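Local coordinates for PAP fimbrial major pilin protein (Escherichia coli, PDB 2UY6) that polymerises into the thick right-handed helical rod of the P pilus, which enables the bacterium to colonise the epithelium of specific host organs, at residues B[103-108]-B[112-117]; B[131-136]-B[156-161]. The protein carries 2 engineered substitutions. All coordinates share one frame; numbering follows the deposited sequence.

Interaction 1 (B[103-108]-B[112-117])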
loop_
_atom_site.group_PDB
_atom_site.type_symbol
_atom_site.label_atom_id
_atom_site.label_comp_id
_atom_site.label_asym_id
_atom_site.label_seq_id
_atom_site.Cartn_x
_atom_site.Cartn_y
_atom_site.Cartn_z
ATOM N N ILE B 103 -1.551 -26.202 -20.178
ATOM C CA ILE B 103 -0.367 -25.754 -19.454
ATOM C C ILE B 103 -0.438 -26.112 -17.979
ATOM O O ILE B 103 -1.465 -25.925 -17.329
ATOM C CB ILE B 103 -0.161 -24.233 -19.578
ATOM C CG1 ILE B 103 0.076 -23.858 -21.042
ATOM C CG2 ILE B 103 1.038 -23.795 -18.722
ATOM C CD1 ILE B 103 0.288 -22.376 -21.269
ATOM N N VAL B 104 0.675 -26.623 -17.466
ATOM C CA VAL B 104 0.803 -27.034 -16.075
ATOM C C VAL B 104 1.888 -26.187 -15.394
ATOM O O VAL B 104 2.970 -25.984 -15.952
ATOM C CB VAL B 104 1.162 -28.539 -16.012
ATOM C CG1 VAL B 104 1.841 -28.882 -14.698
ATOM C CG2 VAL B 104 -0.107 -29.363 -16.182
ATOM N N VAL B 105 1.594 -25.684 -14.198
ATOM C CA VAL B 105 2.550 -24.848 -13.478
ATOM C C VAL B 105 2.877 -25.395 -12.096
ATOM O O VAL B 105 1.982 -25.694 -11.292
ATOM C CB VAL B 105 2.039 -23.388 -13.348
ATOM C CG1 VAL B 105 3.072 -22.525 -12.607
ATOM C CG2 VAL B 105 1.779 -22.815 -14.730
ATOM N N GLN B 106 4.178 -25.514 -11.842
ATOM C CA GLN B 106 4.706 -26.035 -10.589
ATOM C C GLN B 106 5.366 -24.921 -9.770
ATOM O O GLN B 106 6.194 -24.157 -10.277
ATOM C CB GLN B 106 5.717 -27.147 -10.893
ATOM C CG GLN B 106 6.172 -27.950 -9.687
ATOM C CD GLN B 106 6.995 -29.172 -10.076
ATOM O OE1 GLN B 106 6.544 -30.020 -10.858
ATOM N NE2 GLN B 106 8.208 -29.269 -9.529
ATOM N N GLY B 107 4.993 -24.849 -8.496
ATOM C CA GLY B 107 5.525 -23.827 -7.617
ATOM C C GLY B 107 6.726 -24.253 -6.808
ATOM O O GLY B 107 7.859 -24.113 -7.259
ATOM N N ALA B 108 6.498 -24.758 -5.603
ATOM C CA ALA B 108 7.613 -25.196 -4.775
ATOM C C ALA B 108 7.342 -26.620 -4.320
ATOM O O ALA B 108 7.094 -26.872 -3.144
ATOM C CB ALA B 108 7.768 -24.277 -3.578
ATOM N N VAL B 112 0.170 -25.812 -9.168
ATOM C CA VAL B 112 -0.768 -24.715 -9.022
ATOM C C VAL B 112 -2.110 -25.188 -9.570
ATOM O O VAL B 112 -2.158 -26.038 -10.455
ATOM C CB VAL B 112 -0.306 -23.480 -9.826
ATOM C CG1 VAL B 112 -1.445 -22.481 -9.957
ATOM C CG2 VAL B 112 0.886 -22.834 -9.142
ATOM N N VAL B 113 -3.195 -24.661 -9.024
ATOM C CA VAL B 113 -4.526 -24.996 -9.501
ATOM C C VAL B 113 -5.149 -23.675 -9.941
ATOM O O VAL B 113 -4.873 -22.629 -9.347
ATOM C CB VAL B 113 -5.381 -25.649 -8.396
ATOM C CG1 VAL B 113 -4.928 -27.077 -8.176
ATOM C CG2 VAL B 113 -5.251 -24.869 -7.107
ATOM N N PHE B 114 -5.975 -23.713 -10.980
ATOM C CA PHE B 114 -6.591 -22.495 -11.491
ATOM C C PHE B 114 -8.098 -22.401 -11.304
ATOM O O PHE B 114 -8.730 -21.510 -11.861
ATOM C CB PHE B 114 -6.282 -22.327 -12.977
ATOM C CG PHE B 114 -4.830 -22.421 -13.311
ATOM C CD1 PHE B 114 -4.217 -23.656 -13.458
ATOM C CD2 PHE B 114 -4.071 -21.272 -13.479
ATOM C CE1 PHE B 114 -2.858 -23.743 -13.772
ATOM C CE2 PHE B 114 -2.714 -21.350 -13.791
ATOM C CZ PHE B 114 -2.111 -22.581 -13.937
ATOM N N ASP B 115 -8.681 -23.319 -10.543
ATOM C CA ASP B 115 -10.124 -23.290 -10.320
ATOM C C ASP B 115 -10.432 -22.268 -9.238
ATOM O O ASP B 115 -11.553 -22.188 -8.734
ATOM C CB ASP B 115 -10.630 -24.662 -9.879
ATOM C CG ASP B 115 -9.956 -25.156 -8.611
ATOM O OD1 ASP B 115 -10.378 -26.205 -8.088
ATOM O OD2 ASP B 115 -8.999 -24.506 -8.138
ATOM N N GLY B 116 -9.427 -21.475 -8.892
ATOM C CA GLY B 116 -9.622 -20.496 -7.853
ATOM C C GLY B 116 -9.494 -21.186 -6.508
ATOM O O GLY B 116 -10.436 -21.225 -5.715
ATOM N N SER B 117 -8.327 -21.774 -6.272
ATOM C CA SER B 117 -8.042 -22.430 -5.005
ATOM C C SER B 117 -6.767 -21.763 -4.516
ATOM O O SER B 117 -5.916 -21.368 -5.314
ATOM C CB SER B 117 -7.845 -23.939 -5.183
ATOM O OG SER B 117 -9.091 -24.592 -5.378
HETATM O O HOH W 1 -0.636 -26.900 -12.614
#

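Interaction 2 (B[131-136]-B[156-161])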
loop_
_atom_site.group_PDB
_atom_site.type_symbol
_atom_site.label_atom_id
_atom_site.label_comp_id
_atom_site.label_asym_id
_atom_site.label_seq_id
_atom_site.Cartn_x
_atom_site.Cartn_y
_atom_site.Cartn_z
ATOM N N LEU B 131 9.180 -14.816 -6.992
ATOM C CA LEU B 131 8.529 -16.092 -6.726
ATOM C C LEU B 131 8.900 -16.931 -7.948
ATOM O O LEU B 131 8.784 -16.460 -9.084
ATOM C CB LEU B 131 7.014 -15.914 -6.627
ATOM C CG LEU B 131 6.524 -15.031 -5.473
ATOM C CD1 LEU B 131 5.107 -14.540 -5.752
ATOM C CD2 LEU B 131 6.581 -15.807 -4.176
ATOM N N HIS B 132 9.364 -18.156 -7.719
ATOM C CA HIS B 132 9.786 -19.030 -8.815
ATOM C C HIS B 132 8.811 -20.168 -9.092
ATOM O O HIS B 132 8.393 -20.874 -8.177
ATOM C CB HIS B 132 11.163 -19.638 -8.511
ATOM C CG HIS B 132 12.217 -18.630 -8.153
ATOM N ND1 HIS B 132 12.826 -17.817 -9.086
ATOM C CD2 HIS B 132 12.795 -18.331 -6.964
ATOM C CE1 HIS B 132 13.735 -17.065 -8.491
ATOM N NE2 HIS B 132 13.737 -17.357 -7.202
ATOM N N TYR B 133 8.456 -20.329 -10.363
ATOM C CA TYR B 133 7.564 -21.398 -10.810
ATOM C C TYR B 133 8.125 -21.944 -12.124
ATOM O O TYR B 133 9.028 -21.354 -12.720
ATOM C CB TYR B 133 6.147 -20.885 -11.105
ATOM C CG TYR B 133 5.385 -20.283 -9.946
ATOM C CD1 TYR B 133 5.505 -18.926 -9.625
ATOM C CD2 TYR B 133 4.527 -21.065 -9.179
ATOM C CE1 TYR B 133 4.786 -18.370 -8.563
ATOM C CE2 TYR B 133 3.809 -20.520 -8.121
ATOM C CZ TYR B 133 3.944 -19.176 -7.818
ATOM O OH TYR B 133 3.240 -18.661 -6.760
ATOM N N THR B 134 7.600 -23.078 -12.565
ATOM C CA THR B 134 8.008 -23.649 -13.844
ATOM C C THR B 134 6.723 -24.040 -14.545
ATOM O O THR B 134 5.750 -24.437 -13.906
ATOM C CB THR B 134 8.904 -24.892 -13.699
ATOM O OG1 THR B 134 8.458 -25.674 -12.590
ATOM C CG2 THR B 134 10.351 -24.489 -13.512
ATOM N N ALA B 135 6.710 -23.905 -15.861
ATOM C CA ALA B 135 5.524 -24.235 -16.622
ATOM C C ALA B 135 5.870 -25.152 -17.777
ATOM O O ALA B 135 6.873 -24.951 -18.469
ATOM C CB ALA B 135 4.871 -22.960 -17.135
ATOM N N VAL B 136 5.026 -26.156 -17.980
ATOM C CA VAL B 136 5.210 -27.122 -19.058
ATOM C C VAL B 136 3.947 -27.232 -19.897
ATOM O O VAL B 136 2.830 -27.115 -19.388
ATOM C CB VAL B 136 5.534 -28.536 -18.513
ATOM C CG1 VAL B 136 6.920 -28.562 -17.884
ATOM C CG2 VAL B 136 4.490 -28.933 -17.485
ATOM N N ALA B 156 -3.130 -16.285 -17.456
ATOM C CA ALA B 156 -3.506 -16.724 -16.124
ATOM C C ALA B 156 -3.564 -15.501 -15.214
ATOM O O ALA B 156 -2.718 -14.611 -15.315
ATOM C CB ALA B 156 -2.487 -17.730 -15.608
ATOM N N ASN B 157 -4.567 -15.434 -14.343
ATOM C CA ASN B 157 -4.666 -14.298 -13.423
ATOM C C ASN B 157 -3.982 -14.601 -12.108
ATOM O O ASN B 157 -4.362 -15.544 -11.412
ATOM C CB ASN B 157 -6.120 -13.922 -13.129
ATOM C CG ASN B 157 -6.770 -13.189 -14.275
ATOM O OD1 ASN B 157 -6.215 -12.218 -14.810
ATOM N ND2 ASN B 157 -7.959 -13.642 -14.665
ATOM N N PHE B 158 -2.967 -13.806 -11.787
ATOM C CA PHE B 158 -2.226 -13.944 -10.544
ATOM C C PHE B 158 -2.949 -13.034 -9.561
ATOM O O PHE B 158 -2.814 -11.811 -9.617
ATOM C CB PHE B 158 -0.784 -13.474 -10.740
ATOM C CG PHE B 158 0.094 -13.686 -9.541
ATOM C CD1 PHE B 158 0.278 -14.957 -9.011
ATOM C CD2 PHE B 158 0.752 -12.617 -8.952
ATOM C CE1 PHE B 158 1.111 -15.160 -7.907
ATOM C CE2 PHE B 158 1.587 -12.811 -7.851
ATOM C CZ PHE B 158 1.767 -14.085 -7.329
ATOM N N ASN B 159 -3.714 -13.636 -8.659
ATOM C CA ASN B 159 -4.503 -12.871 -7.701
ATOM C C ASN B 159 -3.939 -12.761 -6.284
ATOM O O ASN B 159 -3.696 -13.767 -5.612
ATOM C CB ASN B 159 -5.912 -13.464 -7.651
ATOM C CG ASN B 159 -6.375 -13.976 -9.014
ATOM O OD1 ASN B 159 -6.370 -13.238 -10.005
ATOM N ND2 ASN B 159 -6.774 -15.249 -9.069
ATOM N N LEU B 160 -3.737 -11.521 -5.842
ATOM C CA LEU B 160 -3.238 -11.230 -4.501
ATOM C C LEU B 160 -4.368 -10.550 -3.729
ATOM O O LEU B 160 -4.778 -9.433 -4.068
ATOM C CB LEU B 160 -2.030 -10.292 -4.569
ATOM C CG LEU B 160 -0.820 -10.852 -5.317
ATOM C CD1 LEU B 160 0.335 -9.858 -5.280
ATOM C CD2 LEU B 160 -0.417 -12.176 -4.678
ATOM N N THR B 161 -4.881 -11.226 -2.705
ATOM C CA THR B 161 -5.973 -10.677 -1.916
ATOM C C THR B 161 -5.492 -10.373 -0.505
ATOM O O THR B 161 -5.228 -11.280 0.282
ATOM C CB THR B 161 -7.162 -11.655 -1.854
ATOM O OG1 THR B 161 -7.594 -11.968 -3.184
ATOM C CG2 THR B 161 -8.320 -11.037 -1.096
#

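Interaction 1 (B[103-108]-B[112-117])
Val112 joins Val105 by a single direct backbone bond. Its N donates to Val105 O at 2.8 Å. The return bond is replaced by a water. This water accepts from Val105 N at 3.0 Å and donates to Val112 O at 2.8 Å. One direct bond and one water bridge thus join the two backbones. The Val112 side chain lies alongside that of Val105, and both point the same way. Val112 CG2 meets Val105 CG1 at 4.1 Å. The other branch, CG1, stands anti to the backbone N (chi1 166°) and rests over one face of the Phe114 ring, near its rim.

Phe114 comes next and turns back toward strand 101-106. Its CG lies beside its own backbone N (chi1 -52°), and the ring meets Val105 edge-on. Val105 CG2 sits in the ring plane, 4.0 Å from Phe114 CZ. Phe81 and Ile85 of strand 77-86 and Leu93 of strand 93-94 also pack on this ring. Beyond it the chain turns a corner at Gly116, which has a positive phi. Ser117 OG spans the corner and donates to Asp115 OD2 at 2.8 Å, from the syn side but tilted out of the carboxylate plane.

The arrangement is that of a loop leaving the end of a strand in the immunoglobulin-like fold of pilins. It stays briefly paired to strand 101-106 and tucks an aromatic side chain into the core.

Interaction 2 (B[131-136]-B[156-161])
Leu131 and Phe158 meet in the core of the pilin's immunoglobulin-like beta sandwich. Each comes from a different sheet. Leu131 CD1 touches Phe158 CZ at 3.7 Å, so one methyl branch reaches the far end of the ring. The methyl approaches obliquely, and the two side chains slant across each other. Tyr133 makes a second, looser approach two residues along the same strand. Its OH lies 4.3 Å from Phe158 CE1, again at an oblique angle to the ring. The two residues of strand 130-139 therefore both come near the outer part of one phenyl group.

No backbone bond joins the strands, and the nearest CA atoms, those of Leu131 and Phe158, are 11.6 Å apart. The gap is bridged by side chains alone. Phe158 CG is anti to the backbone N (chi1 -175°), and this torsion helps carry the ring across toward the facing sheet. Leu131 CG instead lies beside its own N (chi1 -64°), with the CD1 branch directed at Phe158.

Phe81 of strand 77-86 adds a third ring, set edge-to-face with Tyr133 and at about 55° to Phe158. On its other flank, strand 153-162 pairs in parallel with a strand of another protein's chain, which continues the sheet and is consistent with donor-strand complementation by a chaperone.

Alternation along strand 130-139 points Leu131 and Tyr133 inward. The intervening His132 is held by both ring nitrogens, which are hydrogen-bonded, ND1 to Asp55 OD1 and NE2 to Glu128 OE1.

How the interactions relate
Followed from the N terminus, the chain passes through several earlier strands before it reaches strand 101-106. Interaction 1 then closes a short local loop, with three residues between its segments. After strand 117-118 the chain returns as strand 130-139 beside strand 101-106. Two probable hydrogen bonds join them, Gln106 N to Thr134 O at 2.8 Å and Val104 O to Val136 N at 2.9 Å. Interaction 2 then closes a wider loop of 19 residues as strand 153-162 comes to face that sheet. The two contacts follow in series and neither nest nor cross. Interaction 1 ties a loop to its preceding strand, and interaction 2 joins the two sheets through the core.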